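Local structure of metallophosphoesterase TT1561-like domain-containing protein (Aquifex aeolicus, 2YVT) at residues A[80-85]-A[104-109]; A[122-127]-A[154-159]. The protein is of unknown function but probably hydrolyses phosphate esters at a metal centre, as calcineurin-like metallophosphoesterases do. All blocks are in the same frame, centred on the assembly; numbering follows the deposited sequence.

Contact 1 of 2, residues A[80-85]-A[104-109]; sequences KFFREI and KIFLRA
Phe82 reaches from the 80-85 helix segment to the 104-109 helix segment and meets two side chains there, Ala109 and Phe106. It has by far the most surface buried by the contact, about as much as the other two together. The far end of its ring does the work: Phe82 CE2 comes to 3.7 Å from Ala109 CB, while Phe82 CZ lies 4.2 Å from Phe106 CZ. The backbones come nearest at this point too, with Phe82 CA 7.8 Å from Ala109 CA, a spacing consistent with the small methyl of Ala109. Between the two rings the geometry is neither a stack nor a T: the planes are inclined at 49°, the centroids lie 6.0 Å apart, and the side chains cross at about a right angle.

Phe106 gets there by its first torsion. With CG opposite the backbone N (chi1 -180°), its ring end comes nearer to the other helix than the direction of its CB would suggest. Helices 65-86 and 103-112, which carry these residues, pack beside one of the two mixed sheets of the calcineurin-like metallophosphoesterase fold; edge strand 120-122 of that sheet receives Phe82 on Ile120. One face of the Phe82 ring is covered from within its own helix, Phe81 CD2 standing 3.9 Å above the ring centre. With the Phe82 ring cut back to a methyl, as in an alanine here, a gap is likely to open between the helices, Ala109 CB losing its neighbour in the 80-85 segment and Phe106 CZ one of its contacts. Phe106 also touches Leu78, one turn earlier on helix 65-86, and Ile42 in a loop.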
loop_
_atom_site.group_PDB
_atom_site.type_symbol
_atom_site.label_atom_id
_atom_site.label_comp_id
_atom_site.label_asym_id
_atom_site.label_seq_id
_atom_site.Cartn_x
_atom_site.Cartn_y
_atom_site.Cartn_z
ATOM N N LYS A 80 -12.835 -8.757 -8.030
ATOM C CA LYS A 80 -12.222 -8.674 -9.357
ATOM C C LYS A 80 -10.736 -8.351 -9.259
ATOM O O LYS A 80 -9.919 -8.920 -9.992
ATOM C CB LYS A 80 -12.940 -7.630 -10.213
ATOM C CG LYS A 80 -12.475 -7.572 -11.651
ATOM C CD LYS A 80 -13.310 -6.552 -12.387
ATOM C CE LYS A 80 -12.829 -6.306 -13.800
ATOM N NZ LYS A 80 -13.681 -5.239 -14.413
ATOM N N PHE A 81 -10.384 -7.458 -8.335
ATOM C CA PHE A 81 -8.981 -7.139 -8.102
ATOM C C PHE A 81 -8.195 -8.383 -7.671
ATOM O O PHE A 81 -7.139 -8.671 -8.224
ATOM C CB PHE A 81 -8.845 -6.041 -7.041
ATOM C CG PHE A 81 -7.439 -5.874 -6.518
ATOM C CD1 PHE A 81 -6.497 -5.147 -7.231
ATOM C CD2 PHE A 81 -7.063 -6.446 -5.303
ATOM C CE1 PHE A 81 -5.195 -4.991 -6.750
ATOM C CE2 PHE A 81 -5.766 -6.294 -4.813
ATOM C CZ PHE A 81 -4.830 -5.571 -5.541
ATOM N N PHE A 82 -8.695 -9.120 -6.680
ATOM C CA PHE A 82 -7.933 -10.279 -6.232
ATOM C C PHE A 82 -7.803 -11.335 -7.315
ATOM O O PHE A 82 -6.735 -11.925 -7.478
ATOM C CB PHE A 82 -8.489 -10.860 -4.936
ATOM C CG PHE A 82 -8.187 -10.018 -3.737
ATOM C CD1 PHE A 82 -6.888 -9.950 -3.234
ATOM C CD2 PHE A 82 -9.182 -9.271 -3.122
ATOM C CE1 PHE A 82 -6.589 -9.155 -2.122
ATOM C CE2 PHE A 82 -8.899 -8.473 -2.011
ATOM C CZ PHE A 82 -7.596 -8.414 -1.511
ATOM N N ARG A 83 -8.864 -11.536 -8.092
ATOM C CA ARG A 83 -8.795 -12.482 -9.205
ATOM C C ARG A 83 -7.748 -12.055 -10.243
ATOM O O ARG A 83 -6.878 -12.838 -10.618
ATOM C CB ARG A 83 -10.175 -12.658 -9.859
ATOM C CG ARG A 83 -10.141 -13.431 -11.171
ATOM C CD ARG A 83 -11.534 -13.812 -11.645
ATOM N NE ARG A 83 -12.406 -12.650 -11.812
ATOM C CZ ARG A 83 -12.439 -11.860 -12.885
ATOM N NH1 ARG A 83 -11.637 -12.079 -13.924
ATOM N NH2 ARG A 83 -13.279 -10.832 -12.915
ATOM N N GLU A 84 -7.823 -10.803 -10.693
ATOM C CA GLU A 84 -6.973 -10.365 -11.796
ATOM C C GLU A 84 -5.516 -10.197 -11.385
ATOM O O GLU A 84 -4.609 -10.494 -12.158
ATOM C CB GLU A 84 -7.554 -9.114 -12.470
ATOM C CG GLU A 84 -8.902 -9.411 -13.120
ATOM C CD GLU A 84 -9.294 -8.446 -14.219
ATOM O OE1 GLU A 84 -8.489 -7.582 -14.597
ATOM O OE2 GLU A 84 -10.431 -8.568 -14.707
ATOM N N ILE A 85 -5.289 -9.751 -10.153
ATOM C CA ILE A 85 -3.931 -9.751 -9.619
ATOM C C ILE A 85 -3.435 -11.183 -9.389
ATOM O O ILE A 85 -2.307 -11.513 -9.748
ATOM C CB ILE A 85 -3.825 -8.920 -8.321
ATOM C CG1 ILE A 85 -4.003 -7.434 -8.634
ATOM C CG2 ILE A 85 -2.477 -9.169 -7.614
ATOM C CD1 ILE A 85 -2.895 -6.820 -9.515
ATOM N N LYS A 104 -13.270 -4.242 7.278
ATOM C CA LYS A 104 -13.863 -5.574 7.473
ATOM C C LYS A 104 -14.245 -6.224 6.139
ATOM O O LYS A 104 -14.093 -7.432 5.969
ATOM C CB LYS A 104 -15.050 -5.519 8.445
ATOM C CG LYS A 104 -14.622 -5.143 9.889
ATOM C CD LYS A 104 -15.769 -5.219 10.897
ATOM C CE LYS A 104 -15.312 -4.886 12.320
ATOM N NZ LYS A 104 -14.829 -3.481 12.499
ATOM N N ILE A 105 -14.720 -5.414 5.191
ATOM C CA ILE A 105 -15.078 -5.905 3.860
ATOM C C ILE A 105 -13.818 -6.213 3.034
ATOM O O ILE A 105 -13.745 -7.230 2.337
ATOM C CB ILE A 105 -16.017 -4.910 3.138
ATOM C CG1 ILE A 105 -17.356 -4.874 3.888
ATOM C CG2 ILE A 105 -16.197 -5.286 1.658
ATOM C CD1 ILE A 105 -18.381 -3.910 3.321
ATOM N N PHE A 106 -12.818 -5.343 3.129
ATOM C CA PHE A 106 -11.560 -5.575 2.449
ATOM C C PHE A 106 -10.921 -6.894 2.910
ATOM O O PHE A 106 -10.467 -7.692 2.092
ATOM C CB PHE A 106 -10.597 -4.411 2.694
ATOM C CG PHE A 106 -9.285 -4.585 2.016
ATOM C CD1 PHE A 106 -9.153 -4.329 0.660
ATOM C CD2 PHE A 106 -8.186 -5.047 2.729
ATOM C CE1 PHE A 106 -7.920 -4.517 0.019
ATOM C CE2 PHE A 106 -6.972 -5.242 2.103
ATOM C CZ PHE A 106 -6.839 -4.981 0.752
ATOM N N LEU A 107 -10.897 -7.119 4.219
ATOM C CA LEU A 107 -10.282 -8.338 4.747
ATOM C C LEU A 107 -11.102 -9.590 4.438
ATOM O O LEU A 107 -10.537 -10.661 4.233
ATOM C CB LEU A 107 -10.005 -8.212 6.245
ATOM C CG LEU A 107 -8.950 -7.154 6.585
ATOM C CD1 LEU A 107 -8.746 -7.070 8.095
ATOM C CD2 LEU A 107 -7.627 -7.382 5.864
ATOM N N ARG A 108 -12.423 -9.448 4.366
ATOM C CA ARG A 108 -13.249 -10.565 3.926
ATOM C C ARG A 108 -12.915 -10.955 2.484
ATOM O O ARG A 108 -12.810 -12.139 2.169
ATOM C CB ARG A 108 -14.738 -10.253 4.096
ATOM C CG ARG A 108 -15.650 -11.333 3.538
ATOM C CD ARG A 108 -15.585 -12.636 4.318
ATOM N NE ARG A 108 -16.260 -13.704 3.577
ATOM C CZ ARG A 108 -16.466 -14.929 4.044
ATOM N NH1 ARG A 108 -16.087 -15.254 5.272
ATOM N NH2 ARG A 108 -17.071 -15.840 3.282
ATOM N N ALA A 109 -12.730 -9.960 1.617
ATOM C CA ALA A 109 -12.323 -10.223 0.239
ATOM C C ALA A 109 -10.959 -10.912 0.188
ATOM O O ALA A 109 -10.771 -11.863 -0.574
ATOM C CB ALA A 109 -12.322 -8.931 -0.585
#

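Contact 2 of 2, residues A[122-127]-A[154-159]; sequences VLHEGF and LKYPRW
His124 donates a hydrogen bond from NE2 to the phenolic OH of Tyr156, with 2.9 Å between the two atoms and an N-H...O angle of 165°. The acceptor lies only 5° out of the imidazole plane, so the bond leaves the edge of the ring almost without tilt. The two side chains come from opposite directions, and their planes are inclined at 49°; beside the bond, His124 CE1 comes to 3.5 Å from Tyr156 CE2 at the imidazole edge.

Glu125 adds a looser approach, its OE2 standing 3.6 Å from Tyr156 OH. More telling is its aliphatic part: Glu125 CG sits 3.7 Å above the centre of the His124 ring, covering one face. Beyond CG the chain is extended, which carries the carboxylate on toward the tyrosine, and OE1 is hydrogen-bonded to the Tyr160 hydroxyl.

A second shell positions both rings. His124 ND1 is hydrogen-bonded to the backbone N of Gly140, so both imidazole nitrogens are engaged, which probably restrains rotation of the ring. Tyr156 OH has a further hydrogen-bonding partner in Glu150 OE2, and the tyrosine ring meets Phe139 edge-to-face. Leu103 of helix 103-112 touches both His124 and Tyr156.

This polar bridge spans backbones whose nearest CA atoms, those of Glu125 and Tyr156, are 10.9 Å apart. It joins strand 155-157 to the turn entering strand 126-130, where Glu125, its backbone in the left-handed region, and Gly126 both face Gly138 in a G1 beta bulge.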
loop_
_atom_site.group_PDB
_atom_site.type_symbol
_atom_site.label_atom_id
_atom_site.label_comp_id
_atom_site.label_asym_id
_atom_site.label_seq_id
_atom_site.Cartn_x
_atom_site.Cartn_y
_atom_site.Cartn_z
ATOM N N VAL A 122 -2.309 -10.323 1.929
ATOM C CA VAL A 122 -2.582 -8.955 2.352
ATOM C C VAL A 122 -1.836 -8.693 3.656
ATOM O O VAL A 122 -1.929 -9.484 4.603
ATOM C CB VAL A 122 -4.104 -8.700 2.535
ATOM C CG1 VAL A 122 -4.349 -7.387 3.260
ATOM C CG2 VAL A 122 -4.806 -8.707 1.185
ATOM N N LEU A 123 -1.081 -7.594 3.689
ATOM C CA LEU A 123 -0.354 -7.189 4.887
ATOM C C LEU A 123 -0.910 -5.875 5.382
ATOM O O LEU A 123 -0.774 -4.840 4.730
ATOM C CB LEU A 123 1.144 -7.046 4.604
ATOM C CG LEU A 123 1.889 -8.307 4.185
ATOM C CD1 LEU A 123 3.335 -7.953 3.918
ATOM C CD2 LEU A 123 1.782 -9.390 5.245
ATOM N N HIS A 124 -1.572 -5.932 6.525
ATOM C CA HIS A 124 -2.080 -4.730 7.153
ATOM C C HIS A 124 -2.076 -4.925 8.658
ATOM O O HIS A 124 -2.801 -5.778 9.183
ATOM C CB HIS A 124 -3.486 -4.376 6.654
ATOM C CG HIS A 124 -4.041 -3.139 7.289
ATOM N ND1 HIS A 124 -3.409 -1.915 7.203
ATOM C CD2 HIS A 124 -5.145 -2.940 8.046
ATOM C CE1 HIS A 124 -4.109 -1.012 7.866
ATOM N NE2 HIS A 124 -5.162 -1.610 8.397
ATOM N N GLU A 125 -1.245 -4.137 9.340
ATOM C CA GLU A 125 -0.991 -4.317 10.778
ATOM C C GLU A 125 -0.438 -5.720 11.046
ATOM O O GLU A 125 -0.762 -6.363 12.050
ATOM C CB GLU A 125 -2.251 -4.063 11.605
ATOM C CG GLU A 125 -2.976 -2.786 11.237
ATOM C CD GLU A 125 -4.199 -2.573 12.069
ATOM O OE1 GLU A 125 -4.055 -2.511 13.299
ATOM O OE2 GLU A 125 -5.303 -2.484 11.498
ATOM N N GLY A 126 0.407 -6.186 10.134
ATOM C CA GLY A 126 0.907 -7.544 10.186
ATOM C C GLY A 126 2.136 -7.729 9.331
ATOM O O GLY A 126 2.669 -6.771 8.741
ATOM N N PHE A 127 2.575 -8.979 9.255
ATOM C CA PHE A 127 3.890 -9.273 8.730
ATOM C C PHE A 127 3.907 -10.648 8.107
ATOM O O PHE A 127 3.054 -11.486 8.401
ATOM C CB PHE A 127 4.910 -9.226 9.865
ATOM C CG PHE A 127 4.712 -10.309 10.888
ATOM C CD1 PHE A 127 5.452 -11.486 10.823
ATOM C CD2 PHE A 127 3.769 -10.160 11.902
ATOM C CE1 PHE A 127 5.265 -12.496 11.769
ATOM C CE2 PHE A 127 3.568 -11.174 12.853
ATOM C CZ PHE A 127 4.321 -12.341 12.780
ATOM N N LEU A 154 -9.863 4.387 5.475
ATOM C CA LEU A 154 -8.872 3.884 6.424
ATOM C C LEU A 154 -7.934 5.016 6.822
ATOM O O LEU A 154 -7.124 5.475 6.016
ATOM C CB LEU A 154 -8.044 2.738 5.830
ATOM C CG LEU A 154 -8.738 1.496 5.294
ATOM C CD1 LEU A 154 -7.674 0.422 5.048
ATOM C CD2 LEU A 154 -9.797 1.027 6.282
ATOM N N LYS A 155 -8.067 5.466 8.065
ATOM C CA LYS A 155 -7.182 6.485 8.640
ATOM C C LYS A 155 -6.760 6.029 10.033
ATOM O O LYS A 155 -7.576 5.514 10.799
ATOM C CB LYS A 155 -7.892 7.843 8.749
ATOM C CG LYS A 155 -8.325 8.458 7.425
ATOM C CD LYS A 155 -8.715 9.923 7.652
ATOM C CE LYS A 155 -9.062 10.636 6.365
ATOM N NZ LYS A 155 -9.452 12.053 6.626
ATOM N N TYR A 156 -5.481 6.200 10.356
ATOM C CA TYR A 156 -4.959 5.777 11.653
ATOM C C TYR A 156 -4.170 6.900 12.302
ATOM O O TYR A 156 -3.501 7.666 11.608
ATOM C CB TYR A 156 -4.073 4.548 11.493
ATOM C CG TYR A 156 -4.844 3.352 11.009
ATOM C CD1 TYR A 156 -5.583 2.581 11.904
ATOM C CD2 TYR A 156 -4.865 3.005 9.653
ATOM C CE1 TYR A 156 -6.317 1.483 11.475
ATOM C CE2 TYR A 156 -5.605 1.889 9.203
ATOM C CZ TYR A 156 -6.326 1.140 10.132
ATOM O OH TYR A 156 -7.063 0.057 9.727
ATOM N N PRO A 157 -4.257 7.009 13.637
ATOM C CA PRO A 157 -3.524 8.032 14.387
ATOM C C PRO A 157 -2.175 7.524 14.868
ATOM O O PRO A 157 -2.009 6.317 15.074
ATOM C CB PRO A 157 -4.435 8.271 15.589
ATOM C CG PRO A 157 -5.037 6.921 15.859
ATOM C CD PRO A 157 -5.135 6.213 14.518
ATOM N N ARG A 158 -1.236 8.450 15.072
ATOM C CA ARG A 158 0.130 8.121 15.479
ATOM C C ARG A 158 0.183 7.146 16.655
ATOM O O ARG A 158 0.898 6.145 16.602
ATOM C CB ARG A 158 0.908 9.405 15.830
ATOM C CG ARG A 158 2.296 9.166 16.382
ATOM C CD ARG A 158 2.949 10.487 16.814
ATOM N NE ARG A 158 3.196 11.384 15.681
ATOM C CZ ARG A 158 4.368 11.503 15.062
ATOM N NH1 ARG A 158 5.403 10.766 15.456
ATOM N NH2 ARG A 158 4.500 12.347 14.040
ATOM N N TRP A 159 -0.578 7.431 17.711
ATOM C CA TRP A 159 -0.525 6.586 18.906
ATOM C C TRP A 159 -0.830 5.120 18.591
ATOM O O TRP A 159 -0.205 4.223 19.138
ATOM C CB TRP A 159 -1.466 7.102 20.002
ATOM C CG TRP A 159 -2.926 6.876 19.767
ATOM C CD1 TRP A 159 -3.806 7.766 19.246
ATOM C CD2 TRP A 159 -3.680 5.688 20.064
ATOM N NE1 TRP A 159 -5.064 7.223 19.204
ATOM C CE2 TRP A 159 -5.016 5.944 19.690
ATOM C CE3 TRP A 159 -3.352 4.432 20.600
ATOM C CZ2 TRP A 159 -6.034 4.993 19.837
ATOM C CZ3 TRP A 159 -4.364 3.482 20.750
ATOM C CH2 TRP A 159 -5.689 3.770 20.361
#

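How the contacts relate
Contact 1 is wholly buried, whereas contact 2 is only partly so: of its three touching residues, Tyr156 alone is buried. Their chemistry follows suit, apolar carbon contacts between two helices in the first and a directed hydrogen bond with a carboxylate close by in the second. The areas buried are similar, 144 and 129 Å². The centres lie about 17 Å apart and the contacts follow one another along the chain, yet they meet at Val122: its CG1 lies 3.6 Å from Phe106 CE2, and its CG2 lies 3.8 Å from Phe82 CE1. Helix 103-112 serves both, through Phe106 and Ala109 in contact 1 and through Leu103 beside contact 2.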